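Local coordinates for SusD superfamily protein (Bacteroides vulgatus, PDB 3MYV) that probably binds polysaccharide at the outer membrane, as a member of the SusD family of saccharide-binding proteins, at residues Y226-H231 against V364-P369; G277-K282 against W310-L315. One frame throughout, in Å; residues are numbered along the deposited sequence. Where two conformers were deposited one is given.

Contact 1 of 2, residues Y226-H231 against V364-P369; sequences YALYPH and VKRGNP. With EDO (1,2-ethanediol), chain H.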
ATOM      1  N   TYR A 226      18.818   7.712   0.924  1.00 17.09           N
ATOM      2  CA  TYR A 226      17.657   7.809   0.050  1.00 16.77           C
ATOM      3  C   TYR A 226      17.529   9.246  -0.430  1.00 17.47           C
ATOM      4  O   TYR A 226      17.968  10.179   0.260  1.00 15.50           O
ATOM      5  CB  TYR A 226      16.390   7.358   0.754  1.00 16.55           C
ATOM      6  CG  TYR A 226      16.474   5.961   1.266  1.00 16.70           C
ATOM      7  CD1 TYR A 226      16.132   4.868   0.456  1.00 15.48           C
ATOM      8  CD2 TYR A 226      16.914   5.706   2.575  1.00 18.71           C
ATOM      9  CE1 TYR A 226      16.205   3.569   0.951  1.00 17.62           C
ATOM     10  CE2 TYR A 226      17.003   4.415   3.062  1.00 20.28           C
ATOM     11  CZ  TYR A 226      16.654   3.349   2.248  1.00 19.51           C
ATOM     12  OH  TYR A 226      16.715   2.067   2.730  1.00 16.30           O
ATOM     13  N   ALA A 227      16.988   9.419  -1.634  1.00 16.23           N
ATOM     14  CA  ALA A 227      16.817  10.734  -2.236  1.00 17.01           C
ATOM     15  C   ALA A 227      15.704  10.692  -3.275  1.00 18.29           C
ATOM     16  O   ALA A 227      15.474   9.650  -3.931  1.00 16.17           O
ATOM     17  CB  ALA A 227      18.138  11.184  -2.900  1.00 18.20           C
ATOM     18  N   LEU A 228      15.056  11.841  -3.450  1.00 16.96           N
ATOM     19  CA  LEU A 228      13.988  11.991  -4.423  1.00 17.37           C
ATOM     20  C   LEU A 228      14.541  11.940  -5.842  1.00 16.06           C
ATOM     21  O   LEU A 228      15.578  12.516  -6.125  1.00 16.59           O
ATOM     22  CB  LEU A 228      13.262  13.313  -4.233  1.00 16.19           C
ATOM     23  CG  LEU A 228      12.433  13.468  -2.981  1.00 19.04           C
ATOM     24  CD1 LEU A 228      11.893  14.894  -2.911  1.00 15.46           C
ATOM     25  CD2 LEU A 228      11.312  12.416  -2.946  1.00 13.83           C
ATOM     26  N   TYR A 229      13.837  11.264  -6.738  1.00 16.54           N
ATOM     27  CA  TYR A 229      14.169  11.319  -8.183  1.00 14.77           C
ATOM     28  C   TYR A 229      13.976  12.722  -8.721  1.00 16.73           C
ATOM     29  O   TYR A 229      12.899  13.282  -8.581  1.00 15.70           O
ATOM     30  CB  TYR A 229      13.292  10.365  -9.019  1.00 16.45           C
ATOM     31  CG  TYR A 229      13.277   8.975  -8.459  1.00 14.37           C
ATOM     32  CD1 TYR A 229      14.468   8.282  -8.284  1.00 12.56           C
ATOM     33  CD2 TYR A 229      12.099   8.359  -8.063  1.00 15.25           C
ATOM     34  CE1 TYR A 229      14.484   7.042  -7.719  1.00 11.26           C
ATOM     35  CE2 TYR A 229      12.110   7.080  -7.509  1.00 17.19           C
ATOM     36  CZ  TYR A 229      13.321   6.430  -7.345  1.00 14.23           C
ATOM     37  OH  TYR A 229      13.399   5.188  -6.745  1.00 16.26           O
ATOM     38  N   PRO A 230      15.001  13.286  -9.391  1.00 17.77           N
ATOM     39  CA  PRO A 230      14.839  14.582 -10.062  1.00 17.18           C
ATOM     40  C   PRO A 230      13.839  14.497 -11.199  1.00 16.06           C
ATOM     41  O   PRO A 230      13.613  13.406 -11.765  1.00 15.50           O
ATOM     42  CB  PRO A 230      16.228  14.877 -10.647  1.00 19.83           C
ATOM     43  CG  PRO A 230      17.139  13.911 -10.061  1.00 21.29           C
ATOM     44  CD  PRO A 230      16.380  12.780  -9.462  1.00 19.37           C
ATOM     45  N   HIS A 231      13.261  15.654 -11.516  1.00 17.88           N
ATOM     46  CA  HIS A 231      12.291  15.823 -12.592  1.00 17.51           C
ATOM     47  C   HIS A 231      12.729  15.060 -13.874  1.00 19.77           C
ATOM     48  O   HIS A 231      11.968  14.271 -14.442  1.00 20.55           O
ATOM     49  CB  HIS A 231      12.146  17.313 -12.880  1.00 19.40           C
ATOM     50  CG  HIS A 231      11.193  17.631 -13.990  1.00 17.14           C
ATOM     51  ND1 HIS A 231       9.839  17.760 -13.790  1.00 16.07           N
ATOM     52  CD2 HIS A 231      11.405  17.858 -15.308  1.00 27.59           C
ATOM     53  CE1 HIS A 231       9.255  18.063 -14.938  1.00 23.38           C
ATOM     54  NE2 HIS A 231      10.183  18.116 -15.877  1.00 25.30           N
ATOM     55  N   VAL A 364       5.674  18.946  -5.470  1.00 15.41           N
ATOM     56  CA  VAL A 364       5.002  19.695  -6.534  1.00 13.24           C
ATOM     57  C   VAL A 364       6.000  20.135  -7.581  1.00 15.19           C
ATOM     58  O   VAL A 364       5.773  19.982  -8.779  1.00 14.77           O
ATOM     59  CB  VAL A 364       4.219  20.877  -5.940  1.00 13.41           C
ATOM     60  CG1 VAL A 364       3.758  21.876  -7.036  1.00 13.92           C
ATOM     61  CG2 VAL A 364       3.036  20.309  -5.125  1.00 10.35           C
ATOM     62  N   LYS A 365       7.124  20.678  -7.118  1.00 16.90           N
ATOM     63  CA  LYS A 365       8.126  21.241  -8.009  1.00 15.05           C
ATOM     64  C   LYS A 365       8.963  20.186  -8.699  1.00 14.93           C
ATOM     65  O   LYS A 365       9.472  20.421  -9.801  1.00 16.05           O
ATOM     66  CB  LYS A 365       9.013  22.238  -7.255  1.00 16.14           C
ATOM     67  CG  LYS A 365       8.216  23.452  -6.820  1.00 17.24           C
ATOM     68  CD  LYS A 365       9.025  24.411  -5.926  1.00 19.02           C
ATOM     69  CE  LYS A 365       8.167  25.623  -5.552  1.00 18.52           C
ATOM     70  NZ  LYS A 365       8.914  26.587  -4.673  1.00 23.81           N
ATOM     71  N   ARG A 366       9.153  19.039  -8.057  1.00 14.87           N
ATOM     72  CA  ARG A 366       9.814  17.932  -8.742  1.00 14.23           C
ATOM     73  C   ARG A 366       8.937  17.488  -9.913  1.00 15.19           C
ATOM     74  O   ARG A 366       9.443  17.153 -10.972  1.00 17.33           O
ATOM     75  CB  ARG A 366      10.085  16.743  -7.804  1.00 17.46           C
ATOM     76  CG  ARG A 366      10.960  15.635  -8.421  1.00 12.17           C
ATOM     77  CD  ARG A 366      10.149  14.593  -9.172  1.00 13.83           C
ATOM     78  NE  ARG A 366       9.115  13.976  -8.336  1.00 10.09           N
ATOM     79  CZ  ARG A 366       9.322  13.042  -7.400  1.00 13.42           C
ATOM     80  NH1 ARG A 366      10.549  12.548  -7.158  1.00 14.44           N
ATOM     81  NH2 ARG A 366       8.282  12.566  -6.706  1.00 12.72           N
ATOM     82  N   GLY A 367       7.625  17.467  -9.709  1.00 14.85           N
ATOM     83  CA  GLY A 367       6.686  17.138 -10.774  1.00 15.20           C
ATOM     84  C   GLY A 367       6.742  18.136 -11.929  1.00 16.53           C
ATOM     85  O   GLY A 367       6.882  17.730 -13.079  1.00 15.51           O
ATOM     86  N   ASN A 368       6.705  19.425 -11.600  1.00 16.27           N
ATOM     87  CA  ASN A 368       6.801  20.527 -12.574  1.00 15.02           C
ATOM     88  C   ASN A 368       7.401  21.748 -11.862  1.00 15.32           C
ATOM     89  O   ASN A 368       6.761  22.309 -10.977  1.00 15.63           O
ATOM     90  CB  ASN A 368       5.400  20.885 -13.108  1.00 17.00           C
ATOM     91  CG  ASN A 368       5.427  21.988 -14.158  1.00 17.73           C
ATOM     92  OD1 ASN A 368       6.474  22.630 -14.379  1.00 16.96           O
ATOM     93  ND2 ASN A 368       4.260  22.246 -14.795  1.00 18.95           N
ATOM     94  N   PRO A 369       8.642  22.133 -12.200  1.00 15.70           N
ATOM     95  CA  PRO A 369       9.275  23.234 -11.489  1.00 16.57           C
ATOM     96  C   PRO A 369       8.574  24.593 -11.639  1.00 19.08           C
ATOM     97  O   PRO A 369       8.874  25.520 -10.843  1.00 18.90           O
ATOM     98  CB  PRO A 369      10.707  23.267 -12.074  1.00 20.02           C
ATOM     99  CG  PRO A 369      10.576  22.626 -13.400  1.00 18.79           C
ATOM    100  CD  PRO A 369       9.558  21.539 -13.198  1.00 16.47           C
TER
HETATM  101  C1  EDO H 509      10.108   4.028  -7.273  1.00 30.33           C
HETATM  102  O1  EDO H 509      11.241   3.696  -6.464  1.00 20.17           O
HETATM  103  C2  EDO H 509      10.479   3.999  -8.757  1.00 20.99           C
HETATM  104  O2  EDO H 509      10.813   2.668  -9.128  1.00 23.09           O

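Contact 2 of 2, residues G277-K282 against W310-L315; sequences GFVTQK and WWLYKL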
ATOM      1  N   GLY A 277      -6.853  -2.624 -16.896  1.00 13.78           N
ATOM      2  CA  GLY A 277      -7.290  -1.328 -16.389  1.00 15.40           C
ATOM      3  C   GLY A 277      -6.603  -0.162 -17.065  1.00 13.74           C
ATOM      4  O   GLY A 277      -5.591  -0.326 -17.741  1.00 14.01           O
ATOM      5  N   PHE A 278      -7.206   1.010 -16.859  1.00 13.83           N
ATOM      6  CA  PHE A 278      -6.760   2.289 -17.411  1.00 13.55           C
ATOM      7  C   PHE A 278      -6.734   3.284 -16.292  1.00 12.04           C
ATOM      8  O   PHE A 278      -7.329   3.031 -15.242  1.00 13.03           O
ATOM      9  CB  PHE A 278      -7.749   2.781 -18.463  1.00 15.08           C
ATOM     10  CG  PHE A 278      -8.130   1.753 -19.470  1.00 14.82           C
ATOM     11  CD1 PHE A 278      -7.134   1.018 -20.145  1.00 15.61           C
ATOM     12  CD2 PHE A 278      -9.457   1.535 -19.797  1.00 15.51           C
ATOM     13  CE1 PHE A 278      -7.475   0.096 -21.091  1.00 15.50           C
ATOM     14  CE2 PHE A 278      -9.811   0.607 -20.758  1.00 18.23           C
ATOM     15  CZ  PHE A 278      -8.816  -0.121 -21.411  1.00 16.87           C
ATOM     16  N   VAL A 279      -6.048   4.422 -16.483  1.00 13.08           N
ATOM     17  CA  VAL A 279      -6.406   5.588 -15.701  1.00 13.41           C
ATOM     18  C   VAL A 279      -7.781   6.051 -16.183  1.00 15.06           C
ATOM     19  O   VAL A 279      -8.192   5.771 -17.304  1.00 13.82           O
ATOM     20  CB  VAL A 279      -5.347   6.727 -15.732  1.00 13.02           C
ATOM     21  CG1 VAL A 279      -3.978   6.167 -15.279  1.00 14.46           C
ATOM     22  CG2 VAL A 279      -5.267   7.415 -17.113  1.00 13.83           C
ATOM     23  N   THR A 280      -8.488   6.760 -15.324  1.00 13.62           N
ATOM     24  CA  THR A 280      -9.785   7.325 -15.686  1.00 13.35           C
ATOM     25  C   THR A 280      -9.577   8.601 -16.523  1.00 15.87           C
ATOM     26  O   THR A 280      -8.452   9.174 -16.582  1.00 13.96           O
ATOM     27  CB  THR A 280     -10.566   7.693 -14.425  1.00 12.09           C
ATOM     28  OG1 THR A 280      -9.768   8.595 -13.654  1.00 11.79           O
ATOM     29  CG2 THR A 280     -10.899   6.446 -13.597  1.00 17.35           C
ATOM     30  N   GLN A 281     -10.647   9.039 -17.179  1.00 14.96           N
ATOM     31  CA  GLN A 281     -10.616  10.279 -17.929  0.50 16.16           C
ATOM     32  C   GLN A 281     -10.272  11.449 -16.987  1.00 16.87           C
ATOM     33  O   GLN A 281      -9.517  12.343 -17.355  1.00 15.84           O
ATOM     34  CB  GLN A 281     -11.942  10.521 -18.656  0.50 17.28           C
ATOM     35  CG  GLN A 281     -11.862  11.658 -19.678  0.50 16.03           C
ATOM     36  CD  GLN A 281     -13.150  11.877 -20.441  0.50 17.21           C
ATOM     37  OE1 GLN A 281     -13.795  10.932 -20.884  0.50 19.24           O
ATOM     38  NE2 GLN A 281     -13.515  13.138 -20.624  0.50 20.14           N
ATOM     39  N   LYS A 282     -10.789  11.412 -15.762  1.00 17.61           N
ATOM     40  CA  LYS A 282     -10.504  12.447 -14.763  1.00 16.14           C
ATOM     41  C   LYS A 282      -9.001  12.562 -14.505  1.00 18.20           C
ATOM     42  O   LYS A 282      -8.459  13.659 -14.524  1.00 18.04           O
ATOM     43  CB  LYS A 282     -11.263  12.164 -13.461  1.00 16.47           C
ATOM     44  CG  LYS A 282     -10.889  13.058 -12.290  1.00 18.45           C
ATOM     45  CD  LYS A 282     -10.076  12.301 -11.220  1.00 21.46           C
ATOM     46  CE  LYS A 282      -9.438  13.259 -10.228  1.00 22.99           C
ATOM     47  NZ  LYS A 282      -8.571  12.617  -9.198  1.00 18.32           N
ATOM     48  N   TRP A 310      -6.537   6.277 -21.712  1.00 15.19           N
ATOM     49  CA  TRP A 310      -5.138   6.321 -21.329  1.00 13.65           C
ATOM     50  C   TRP A 310      -4.862   5.201 -20.321  1.00 14.48           C
ATOM     51  O   TRP A 310      -5.624   4.993 -19.359  1.00 13.34           O
ATOM     52  CB  TRP A 310      -4.782   7.669 -20.714  1.00 15.88           C
ATOM     53  CG  TRP A 310      -4.823   8.825 -21.675  1.00 15.33           C
ATOM     54  CD1 TRP A 310      -3.772   9.375 -22.350  1.00 16.28           C
ATOM     55  CD2 TRP A 310      -5.977   9.588 -22.041  1.00 14.82           C
ATOM     56  NE1 TRP A 310      -4.202  10.415 -23.135  1.00 18.26           N
ATOM     57  CE2 TRP A 310      -5.550  10.574 -22.957  1.00 15.84           C
ATOM     58  CE3 TRP A 310      -7.329   9.529 -21.688  1.00 17.40           C
ATOM     59  CZ2 TRP A 310      -6.420  11.492 -23.519  1.00 18.36           C
ATOM     60  CZ3 TRP A 310      -8.202  10.442 -22.257  1.00 18.34           C
ATOM     61  CH2 TRP A 310      -7.741  11.417 -23.158  1.00 17.13           C
ATOM     62  N   TRP A 311      -3.747   4.503 -20.542  1.00 13.34           N
ATOM     63  CA  TRP A 311      -3.311   3.468 -19.621  1.00 13.54           C
ATOM     64  C   TRP A 311      -2.061   3.949 -18.927  1.00 14.15           C
ATOM     65  O   TRP A 311      -1.415   4.897 -19.364  1.00 16.52           O
ATOM     66  CB  TRP A 311      -3.111   2.108 -20.324  1.00 13.79           C
ATOM     67  CG  TRP A 311      -2.068   1.989 -21.373  1.00 11.74           C
ATOM     68  CD1 TRP A 311      -2.205   2.330 -22.695  1.00 15.15           C
ATOM     69  CD2 TRP A 311      -0.744   1.436 -21.243  1.00 12.70           C
ATOM     70  NE1 TRP A 311      -1.054   2.036 -23.378  1.00 13.60           N
ATOM     71  CE2 TRP A 311      -0.149   1.478 -22.508  1.00 11.18           C
ATOM     72  CE3 TRP A 311      -0.009   0.914 -20.168  1.00 15.95           C
ATOM     73  CZ2 TRP A 311       1.177   1.050 -22.737  1.00 16.46           C
ATOM     74  CZ3 TRP A 311       1.269   0.466 -20.398  1.00 15.45           C
ATOM     75  CH2 TRP A 311       1.859   0.537 -21.667  1.00 12.90           C
ATOM     76  N   LEU A 312      -1.759   3.316 -17.806  1.00 13.60           N
ATOM     77  CA  LEU A 312      -0.712   3.778 -16.926  1.00 12.53           C
ATOM     78  C   LEU A 312       0.530   2.929 -17.175  1.00 13.71           C
ATOM     79  O   LEU A 312       0.555   1.738 -16.890  1.00 14.84           O
ATOM     80  CB  LEU A 312      -1.095   3.659 -15.454  1.00 14.08           C
ATOM     81  CG  LEU A 312      -0.028   4.159 -14.470  1.00 11.93           C
ATOM     82  CD1 LEU A 312       0.194   5.664 -14.639  1.00 10.94           C
ATOM     83  CD2 LEU A 312      -0.442   3.792 -13.005  1.00 13.26           C
ATOM     84  N   TYR A 313       1.563   3.582 -17.665  1.00 15.62           N
ATOM     85  CA  TYR A 313       2.807   2.935 -17.931  1.00 13.50           C
ATOM     86  C   TYR A 313       3.844   3.328 -16.869  1.00 15.94           C
ATOM     87  O   TYR A 313       4.890   3.940 -17.128  1.00 12.66           O
ATOM     88  CB  TYR A 313       3.231   3.263 -19.355  1.00 14.09           C
ATOM     89  CG  TYR A 313       4.360   2.420 -19.877  1.00 14.34           C
ATOM     90  CD1 TYR A 313       4.555   1.103 -19.429  1.00 14.73           C
ATOM     91  CD2 TYR A 313       5.211   2.910 -20.852  1.00 20.19           C
ATOM     92  CE1 TYR A 313       5.555   0.325 -19.936  1.00 17.09           C
ATOM     93  CE2 TYR A 313       6.262   2.119 -21.360  1.00 16.63           C
ATOM     94  CZ  TYR A 313       6.417   0.842 -20.885  1.00 21.70           C
ATOM     95  OH  TYR A 313       7.424   0.052 -21.390  1.00 20.99           O
ATOM     96  N   LYS A 314       3.529   2.933 -15.646  1.00 14.45           N
ATOM     97  CA  LYS A 314       4.380   3.171 -14.504  1.00 15.07           C
ATOM     98  C   LYS A 314       5.295   1.980 -14.218  1.00 16.37           C
ATOM     99  O   LYS A 314       6.351   2.157 -13.628  1.00 14.07           O
ATOM    100  CB  LYS A 314       3.532   3.564 -13.279  1.00 16.13           C
ATOM    101  CG  LYS A 314       4.326   3.754 -12.016  1.00 18.83           C
ATOM    102  CD  LYS A 314       3.490   4.320 -10.880  1.00 15.79           C
ATOM    103  CE  LYS A 314       3.586   5.803 -10.746  1.00 15.01           C
ATOM    104  NZ  LYS A 314       2.832   6.422  -9.550  1.00 10.03           N
ATOM    105  N   LEU A 315       4.919   0.774 -14.640  1.00 15.27           N
ATOM    106  CA  LEU A 315       5.792  -0.366 -14.484  1.00 16.44           C
ATOM    107  C   LEU A 315       6.401  -0.647 -15.854  1.00 14.84           C
ATOM    108  O   LEU A 315       5.802  -1.315 -16.727  1.00 13.21           O
ATOM    109  CB  LEU A 315       5.003  -1.566 -13.915  1.00 14.97           C
ATOM    110  CG  LEU A 315       4.432  -1.288 -12.500  1.00 17.45           C
ATOM    111  CD1 LEU A 315       2.950  -0.758 -12.522  1.00 16.84           C
ATOM    112  CD2 LEU A 315       4.493  -2.514 -11.639  1.00 14.79           C
TER
HETATM  113  O   HOH W   1      -3.066   0.784 -17.096  1.00 15.79           O

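Contact 1 of 2, residues Y226-H231 against V364-P369
Arg366 and His231 reach past each other: the arginine sends its guanidinium to the backbone of 226-231, while the imidazole turns to the last turn of helix 350-367. Arg366 NH1 donates to Tyr229 O at 2.8 Å and 172°, nearly straight, in the carbonyl plane and on a lone pair. Arg366 CG and CD each lie 3.1 Å from Tyr229 O, and the bends at chi2 (-88°) and chi3 (-56°) fold the end of the chain back so that NH1 reaches the same oxygen. His231 points its ring edge at the helix end; ND1 donates in the ring plane to Arg366 O at 2.9 Å, and CE1 lies 3.0 Å from Gly367 O. Pro369 covers one imidazole face by a CH-pi contact, its CD 4.1 Å from the ring centroid. Cut back to an alanine, position 366 is likely to leave Tyr229 O without its guanidinium donor and the carboxylates of Glu247 and Glu390, its salt-bridge partners, without this cation. Glu247 also accepts from Tyr229 N, and Glu390 belongs to helix 380-391. The contact thus fastens the loop between helix 206-223 and strand 248-252 to the C-terminal end of helix 350-367, with Leu228 packed on helix 334-348.

Contact 2 of 2, residues G277-K282 against W310-L315
A water bridges Gly277 and Leu312, donating to Gly277 O at 2.8 Å and accepting from Leu312 N at 2.9 Å, linking the backbones of the two crossing strands through one molecule. Strand 310-312 ends the second arm of the beta hairpin 299-304/307-312, whereas 277-279 pairs antiparallel with 48-50. The two short segments cross at 103°, with axes 4.5 Å apart at closest approach, so this is a nearly perpendicular meeting of two separate two-stranded sheets. The direct backbone link agrees with that geometry: Val279 N donates to Trp310 O only weakly, with an N-H...O angle of 123°.

Side-chain packing adds to this. Val279 splits its methyls between two neighbours: CG1 meets Leu312 CB at 3.8 Å, the side chains at about a right angle, and CG2 approaches Trp310 CB at 3.6 Å. Its chi1 of -55° sets CG1 beside the backbone N and CG2 between N and the carbonyl carbon, which gives each methyl its own partner. Val279 CG2 and Phe278 CB also lie against Trp310 O, at 3.3 and 3.2 Å. Phe278 presents a ring edge, through CD1, to Trp311 CB, and its ring also meets Tyr304 of the hairpin edge-to-face. Val279 O and Trp310 O, both acceptors, lie 3.4 Å apart without bonding; Tyr414 OH is hydrogen-bonded to Val279 O and to Trp310 N.

Contact 2 is nested in the chain loop closed by contact 1, yet the two do not touch: their centres are 21 Å apart and their nearest atoms about 9 Å. Both send a basic side chain to the region at the end of helix 380-391: Glu390, already met in contact 1, and Glu394, the salt-bridge partner of Lys314 in contact 2, are four residues apart. Lys314 also packs on Trp238, next to Ala237, which Tyr229 touches and whose carbonyl binds the same ethanediol as Tyr229 OH. The sodium site uses Asn254, Ser255, Asp258, Pro260 and Leu325, which bracket contact 2 in sequence; neither contact contributes a ligand to it.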